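Local coordinates for N-acetyl-beta-D glucosaminidase (Rhizomucor miehei CAU432, PDB 4ZM6), which combines a glycoside hydrolase family 3 beta-N-acetylglucosaminidase with a GCN5-related glucosamine N-acetyltransferase region that binds acetyl coenzyme A, at residues W722-Y725 / A726-R730; H734-S737 / T738-H742. All coordinates share one frame; numbering follows the deposited sequence.

Contact 1 (W722-Y725 / A726-R730); sequences WELY and AFQQR
The amide Ala726 N reaches Trp722 O at 2.7 Å, a nearly straight bond (166° at the hydrogen). One residue on, Phe727 N is 3.1 Å from Glu723 O and makes the most bent bond of the series, at 149°. The i to i+4 ladder continues with Gln728 N on Leu724 O at 3.0 Å and Gln729 N on Tyr725 O at 2.8 Å. These rungs span nearly all of helix 721-731, the first of two helices that follow the opening strand of the C-terminal acetyltransferase-like domain, as in the GNAT fold. The helix is amphipathic: Leu724, Phe727 and Gln728 are buried, with Ser766 of strand 763-771 against all three, while Trp722, Ala726 and Gln729 lie on the outer surface. Gln728 CG, set beside the backbone N by chi1 (-67°), lies 3.4 Å from Leu724 O. A bend at chi2 then brings Gln728 NE2 into the plane of the Phe727 ring, at the edge, 3.4 Å from Phe727 CD2. The same NE2 is 4.5 Å from Leu724 CD1, a looser approach. In segment 722-725, Glu723 CG sits over the centre of the Trp722 ring; beyond it the carboxylate OE1 makes a salt bridge to Arg755 NH1, which ties the helix to strand 751-756.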
ATOM      1  N   TRP A 722      40.301 -12.684  -8.076  1.00 50.60           N
ATOM      2  CA  TRP A 722      40.650 -11.943  -6.862  1.00 51.60           C
ATOM      3  C   TRP A 722      41.692 -10.847  -7.094  1.00 52.39           C
ATOM      4  O   TRP A 722      41.641  -9.796  -6.466  1.00 54.71           O
ATOM      5  CB  TRP A 722      41.132 -12.890  -5.757  1.00 51.96           C
ATOM      6  CG  TRP A 722      42.455 -13.549  -6.022  1.00 54.87           C
ATOM      7  CD1 TRP A 722      42.671 -14.723  -6.692  1.00 54.98           C
ATOM      8  CD2 TRP A 722      43.743 -13.087  -5.603  1.00 56.85           C
ATOM      9  NE1 TRP A 722      44.011 -15.014  -6.721  1.00 54.91           N
ATOM     10  CE2 TRP A 722      44.694 -14.028  -6.060  1.00 57.13           C
ATOM     11  CE3 TRP A 722      44.187 -11.969  -4.888  1.00 57.58           C
ATOM     12  CZ2 TRP A 722      46.065 -13.883  -5.827  1.00 57.49           C
ATOM     13  CZ3 TRP A 722      45.551 -11.825  -4.656  1.00 58.00           C
ATOM     14  CH2 TRP A 722      46.472 -12.777  -5.126  1.00 58.09           C
ATOM     15  N   GLU A 723      42.631 -11.090  -8.000  1.00 52.36           N
ATOM     16  CA  GLU A 723      43.675 -10.116  -8.302  1.00 51.39           C
ATOM     17  C   GLU A 723      43.101  -8.870  -8.962  1.00 49.75           C
ATOM     18  O   GLU A 723      43.598  -7.772  -8.749  1.00 50.29           O
ATOM     19  CB  GLU A 723      44.732 -10.728  -9.222  1.00 52.39           C
ATOM     20  CG  GLU A 723      45.395 -11.982  -8.671  1.00 51.99           C
ATOM     21  CD  GLU A 723      46.485 -12.488  -9.581  1.00 50.36           C
ATOM     22  OE1 GLU A 723      47.457 -11.736  -9.796  1.00 51.40           O
ATOM     23  OE2 GLU A 723      46.365 -13.620 -10.092  1.00 49.64           O
ATOM     24  N   LEU A 724      42.068  -9.054  -9.779  1.00 49.65           N
ATOM     25  CA  LEU A 724      41.374  -7.942 -10.424  1.00 47.84           C
ATOM     26  C   LEU A 724      40.514  -7.190  -9.410  1.00 48.17           C
ATOM     27  O   LEU A 724      40.470  -5.961  -9.425  1.00 47.89           O
ATOM     28  CB  LEU A 724      40.511  -8.452 -11.581  1.00 46.46           C
ATOM     29  CG  LEU A 724      39.741  -7.418 -12.405  1.00 46.57           C
ATOM     30  CD1 LEU A 724      40.623  -6.258 -12.835  1.00 46.74           C
ATOM     31  CD2 LEU A 724      39.108  -8.086 -13.618  1.00 46.98           C
ATOM     32  N   TYR A 725      39.834  -7.925  -8.529  1.00 47.24           N
ATOM     33  CA  TYR A 725      39.047  -7.301  -7.467  1.00 45.50           C
ATOM     34  C   TYR A 725      39.956  -6.551  -6.479  1.00 47.62           C
ATOM     35  O   TYR A 725      39.674  -5.409  -6.113  1.00 52.42           O
ATOM     36  CB  TYR A 725      38.178  -8.331  -6.732  1.00 42.20           C
ATOM     37  CG  TYR A 725      37.062  -8.972  -7.555  1.00 39.89           C
ATOM     38  CD1 TYR A 725      36.755  -8.540  -8.848  1.00 38.32           C
ATOM     39  CD2 TYR A 725      36.284  -9.998  -7.011  1.00 38.50           C
ATOM     40  CE1 TYR A 725      35.727  -9.125  -9.572  1.00 37.95           C
ATOM     41  CE2 TYR A 725      35.259 -10.589  -7.732  1.00 37.51           C
ATOM     42  CZ  TYR A 725      34.984 -10.150  -9.011  1.00 37.93           C
ATOM     43  OH  TYR A 725      33.968 -10.740  -9.731  1.00 37.78           O
ATOM     44  N   ALA A 726      41.051  -7.180  -6.068  1.00 47.59           N
ATOM     45  CA  ALA A 726      42.036  -6.524  -5.202  1.00 46.93           C
ATOM     46  C   ALA A 726      42.514  -5.207  -5.806  1.00 46.96           C
ATOM     47  O   ALA A 726      42.655  -4.206  -5.101  1.00 47.87           O
ATOM     48  CB  ALA A 726      43.222  -7.444  -4.964  1.00 47.08           C
ATOM     49  N   PHE A 727      42.761  -5.220  -7.111  1.00 46.91           N
ATOM     50  CA  PHE A 727      43.171  -4.028  -7.840  1.00 47.35           C
ATOM     51  C   PHE A 727      42.108  -2.941  -7.747  1.00 49.93           C
ATOM     52  O   PHE A 727      42.388  -1.831  -7.300  1.00 52.03           O
ATOM     53  CB  PHE A 727      43.433  -4.379  -9.297  1.00 46.24           C
ATOM     54  CG  PHE A 727      43.790  -3.205 -10.152  1.00 46.89           C
ATOM     55  CD1 PHE A 727      45.083  -2.717 -10.172  1.00 46.85           C
ATOM     56  CD2 PHE A 727      42.835  -2.604 -10.960  1.00 48.32           C
ATOM     57  CE1 PHE A 727      45.418  -1.642 -10.972  1.00 48.28           C
ATOM     58  CE2 PHE A 727      43.163  -1.528 -11.768  1.00 48.75           C
ATOM     59  CZ  PHE A 727      44.458  -1.043 -11.772  1.00 48.84           C
ATOM     60  N   GLN A 728      40.886  -3.274  -8.149  1.00 52.13           N
ATOM     61  CA  GLN A 728      39.768  -2.322  -8.111  1.00 53.78           C
ATOM     62  C   GLN A 728      39.510  -1.782  -6.696  1.00 55.11           C
ATOM     63  O   GLN A 728      39.248  -0.593  -6.519  1.00 53.87           O
ATOM     64  CB  GLN A 728      38.490  -2.964  -8.670  1.00 53.16           C
ATOM     65  CG  GLN A 728      38.547  -3.289 -10.155  1.00 52.60           C
ATOM     66  CD  GLN A 728      38.626  -2.050 -11.016  1.00 52.78           C
ATOM     67  OE1 GLN A 728      37.786  -1.166 -10.917  1.00 52.53           O
ATOM     68  NE2 GLN A 728      39.638  -1.982 -11.875  1.00 53.18           N
ATOM     69  N   GLN A 729      39.600  -2.649  -5.694  1.00 55.43           N
ATOM     70  CA  GLN A 729      39.392  -2.228  -4.312  1.00 58.13           C
ATOM     71  C   GLN A 729      40.410  -1.181  -3.869  1.00 59.92           C
ATOM     72  O   GLN A 729      40.049  -0.226  -3.192  1.00 64.07           O
ATOM     73  CB  GLN A 729      39.443  -3.424  -3.365  1.00 58.45           C
ATOM     74  CG  GLN A 729      39.395  -3.065  -1.891  1.00 58.46           C
ATOM     75  CD  GLN A 729      39.525  -4.287  -1.004  1.00 61.97           C
ATOM     76  OE1 GLN A 729      40.569  -4.949  -0.984  1.00 62.05           O
ATOM     77  NE2 GLN A 729      38.468  -4.597  -0.261  1.00 64.13           N
ATOM     78  N   ARG A 730      41.677  -1.362  -4.228  1.00 62.04           N
ATOM     79  CA  ARG A 730      42.701  -0.390  -3.847  1.00 63.69           C
ATOM     80  C   ARG A 730      42.608   0.896  -4.677  1.00 60.87           C
ATOM     81  O   ARG A 730      42.748   1.989  -4.129  1.00 61.48           O
ATOM     82  CB  ARG A 730      44.115  -0.986  -3.952  1.00 67.68           C
ATOM     83  CG  ARG A 730      45.221   0.024  -3.659  1.00 72.47           C
ATOM     84  CD  ARG A 730      46.575  -0.619  -3.392  1.00 77.23           C
ATOM     85  NE  ARG A 730      47.569   0.373  -2.964  1.00 81.78           N
ATOM     86  CZ  ARG A 730      47.654   0.899  -1.738  1.00 83.71           C
ATOM     87  NH1 ARG A 730      46.800   0.545  -0.778  1.00 83.58           N
ATOM     88  NH2 ARG A 730      48.600   1.793  -1.469  1.00 83.04           N
TER

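Contact 2 (H734-S737 / T738-H742); sequences HWLS and TYQHH
Trp735 O accepts from two amides in the first turn of helix 736-745, the second of the paired helices of this GNAT-like domain. Thr738 N approaches it at 2.8 Å, and the angle at the hydrogen is only 136°; Tyr739 N adds a weak bond at 3.3 Å. Two further i to i+4 bonds follow, with Gln740 N 2.9 Å from Leu736 O, and with His741 N on Ser737 O bent to 134°.

The Tyr739 ring lies in the domain interior and turns an edge to Trp735 O, which lies in the ring plane 3.7 Å from Tyr739 CD1, and Tyr739 CE1 comes to 4.3 Å from Trp735 CB. The phenol is buried, and its OH is hydrogen-bonded to Ser766 OG and Cys799 O, which pins the ring to the central sheet. The His741 imidazole, on another side of the helix, meets edge-to-face the ring of Tyr653, which lies in the preceding acetyltransferase range.

The Gln740 side chain packs on Leu736 with its amide group and CG. With CG anti to the carbonyl carbon (chi1 -75°) and the chain extended beyond it, Gln740 crosses the Leu736 side chain at a slant. Its amide nitrogen NE2 lies 3.8 Å from both CG and CD1 of Leu736.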
ATOM      1  N   HIS A 734      34.970   2.461  -6.730  1.00 59.27           N
ATOM      2  CA  HIS A 734      33.716   2.841  -7.365  1.00 58.53           C
ATOM      3  C   HIS A 734      33.384   2.031  -8.623  1.00 57.91           C
ATOM      4  O   HIS A 734      32.262   2.110  -9.109  1.00 60.62           O
ATOM      5  CB  HIS A 734      33.698   4.349  -7.671  1.00 59.03           C
ATOM      6  CG  HIS A 734      34.804   4.808  -8.575  1.00 61.49           C
ATOM      7  ND1 HIS A 734      36.061   5.138  -8.110  1.00 61.37           N
ATOM      8  CD2 HIS A 734      34.834   5.011  -9.915  1.00 61.72           C
ATOM      9  CE1 HIS A 734      36.819   5.514  -9.126  1.00 61.41           C
ATOM     10  NE2 HIS A 734      36.098   5.444 -10.233  1.00 61.17           N
ATOM     11  N   TRP A 735      34.339   1.259  -9.147  1.00 57.42           N
ATOM     12  CA  TRP A 735      34.079   0.381 -10.306  1.00 55.38           C
ATOM     13  C   TRP A 735      33.958  -1.112  -9.977  1.00 52.55           C
ATOM     14  O   TRP A 735      33.470  -1.882 -10.802  1.00 49.99           O
ATOM     15  CB  TRP A 735      35.163   0.559 -11.369  1.00 54.32           C
ATOM     16  CG  TRP A 735      35.065   1.806 -12.157  1.00 53.63           C
ATOM     17  CD1 TRP A 735      33.943   2.542 -12.408  1.00 53.55           C
ATOM     18  CD2 TRP A 735      36.137   2.460 -12.840  1.00 53.68           C
ATOM     19  NE1 TRP A 735      34.255   3.626 -13.193  1.00 53.30           N
ATOM     20  CE2 TRP A 735      35.595   3.600 -13.475  1.00 52.86           C
ATOM     21  CE3 TRP A 735      37.505   2.199 -12.971  1.00 52.84           C
ATOM     22  CZ2 TRP A 735      36.373   4.477 -14.232  1.00 51.99           C
ATOM     23  CZ3 TRP A 735      38.281   3.075 -13.725  1.00 52.77           C
ATOM     24  CH2 TRP A 735      37.710   4.201 -14.345  1.00 52.43           C
ATOM     25  N   LEU A 736      34.398  -1.524  -8.793  1.00 51.39           N
ATOM     26  CA  LEU A 736      34.376  -2.936  -8.414  1.00 52.37           C
ATOM     27  C   LEU A 736      33.082  -3.643  -8.826  1.00 53.55           C
ATOM     28  O   LEU A 736      33.128  -4.709  -9.435  1.00 56.60           O
ATOM     29  CB  LEU A 736      34.599  -3.089  -6.906  1.00 52.36           C
ATOM     30  CG  LEU A 736      34.608  -4.507  -6.327  1.00 53.65           C
ATOM     31  CD1 LEU A 736      35.478  -5.449  -7.152  1.00 54.56           C
ATOM     32  CD2 LEU A 736      35.086  -4.477  -4.881  1.00 53.28           C
ATOM     33  N   SER A 737      31.936  -3.039  -8.520  1.00 52.99           N
ATOM     34  CA  SER A 737      30.637  -3.662  -8.809  1.00 52.25           C
ATOM     35  C   SER A 737      30.384  -3.904 -10.308  1.00 50.80           C
ATOM     36  O   SER A 737      29.642  -4.816 -10.674  1.00 51.24           O
ATOM     37  CB  SER A 737      29.498  -2.818  -8.240  1.00 51.84           C
ATOM     38  OG  SER A 737      29.237  -1.705  -9.073  1.00 52.93           O
ATOM     39  N   THR A 738      30.978  -3.080 -11.165  1.00 48.82           N
ATOM     40  CA  THR A 738      30.829  -3.242 -12.607  1.00 48.91           C
ATOM     41  C   THR A 738      31.620  -4.451 -13.111  1.00 50.81           C
ATOM     42  O   THR A 738      31.139  -5.219 -13.950  1.00 51.14           O
ATOM     43  CB  THR A 738      31.287  -1.982 -13.354  1.00 46.99           C
ATOM     44  OG1 THR A 738      30.515  -0.872 -12.901  1.00 47.36           O
ATOM     45  CG2 THR A 738      31.092  -2.132 -14.853  1.00 47.71           C
ATOM     46  N   TYR A 739      32.840  -4.602 -12.606  1.00 51.47           N
ATOM     47  CA  TYR A 739      33.657  -5.771 -12.900  1.00 50.66           C
ATOM     48  C   TYR A 739      32.969  -7.022 -12.350  1.00 49.53           C
ATOM     49  O   TYR A 739      32.867  -8.033 -13.046  1.00 50.46           O
ATOM     50  CB  TYR A 739      35.065  -5.611 -12.310  1.00 51.40           C
ATOM     51  CG  TYR A 739      35.993  -4.729 -13.131  1.00 52.66           C
ATOM     52  CD1 TYR A 739      36.030  -3.345 -12.955  1.00 53.54           C
ATOM     53  CD2 TYR A 739      36.844  -5.285 -14.077  1.00 53.84           C
ATOM     54  CE1 TYR A 739      36.886  -2.548 -13.706  1.00 53.61           C
ATOM     55  CE2 TYR A 739      37.702  -4.502 -14.829  1.00 54.76           C
ATOM     56  CZ  TYR A 739      37.727  -3.136 -14.642  1.00 55.30           C
ATOM     57  OH  TYR A 739      38.592  -2.377 -15.406  1.00 55.23           O
ATOM     58  N   GLN A 740      32.473  -6.934 -11.117  1.00 47.91           N
ATOM     59  CA  GLN A 740      31.730  -8.035 -10.490  1.00 47.98           C
ATOM     60  C   GLN A 740      30.480  -8.436 -11.275  1.00 47.92           C
ATOM     61  O   GLN A 740      30.118  -9.616 -11.328  1.00 48.35           O
ATOM     62  CB  GLN A 740      31.321  -7.662  -9.063  1.00 47.49           C
ATOM     63  CG  GLN A 740      32.463  -7.703  -8.062  1.00 49.11           C
ATOM     64  CD  GLN A 740      32.044  -7.259  -6.674  1.00 49.38           C
ATOM     65  OE1 GLN A 740      31.089  -6.501  -6.520  1.00 51.17           O
ATOM     66  NE2 GLN A 740      32.762  -7.726  -5.656  1.00 49.04           N
ATOM     67  N   HIS A 741      29.814  -7.452 -11.866  1.00 46.70           N
ATOM     68  CA  HIS A 741      28.582  -7.704 -12.601  1.00 46.40           C
ATOM     69  C   HIS A 741      28.875  -8.553 -13.840  1.00 48.35           C
ATOM     70  O   HIS A 741      28.156  -9.515 -14.127  1.00 48.60           O
ATOM     71  CB  HIS A 741      27.911  -6.377 -12.962  1.00 43.44           C
ATOM     72  CG  HIS A 741      26.856  -6.490 -14.011  1.00 42.49           C
ATOM     73  ND1 HIS A 741      27.156  -6.647 -15.346  1.00 44.14           N
ATOM     74  CD2 HIS A 741      25.508  -6.438 -13.932  1.00 43.81           C
ATOM     75  CE1 HIS A 741      26.039  -6.697 -16.047  1.00 44.80           C
ATOM     76  NE2 HIS A 741      25.022  -6.570 -15.213  1.00 45.58           N
ATOM     77  N   HIS A 742      29.942  -8.197 -14.554  1.00 49.37           N
ATOM     78  CA  HIS A 742      30.367  -8.940 -15.740  1.00 50.61           C
ATOM     79  C   HIS A 742      30.838 -10.356 -15.381  1.00 50.84           C
ATOM     80  O   HIS A 742      30.491 -11.322 -16.061  1.00 49.73           O
ATOM     81  CB  HIS A 742      31.476  -8.194 -16.485  1.00 51.27           C
ATOM     82  CG  HIS A 742      31.129  -6.777 -16.829  1.00 53.47           C
ATOM     83  ND1 HIS A 742      29.848  -6.378 -17.146  1.00 54.22           N
ATOM     84  CD2 HIS A 742      31.899  -5.667 -16.918  1.00 53.57           C
ATOM     85  CE1 HIS A 742      29.841  -5.085 -17.409  1.00 53.84           C
ATOM     86  NE2 HIS A 742      31.074  -4.629 -17.280  1.00 54.61           N
TER

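Helices 721-731 and 736-745 follow one another in the chain and pack together, so that the centres of contacts 1 and 2 are about 10 Å apart. Leu724 CD2 of contact 1 meets Tyr739 CD2 of contact 2 at 3.6 Å, while the Gln728 amide packs at Tyr739 CE1, across the ring, and against Trp735. Farther along, Tyr725 OH lies 3.6 Å from Gln740 CA. Strand 763-771 lies under both helices. The pair lies away from the acetyl-coenzyme A site, a pocket of residues between 520 and 676, largely in the preceding acetyltransferase range.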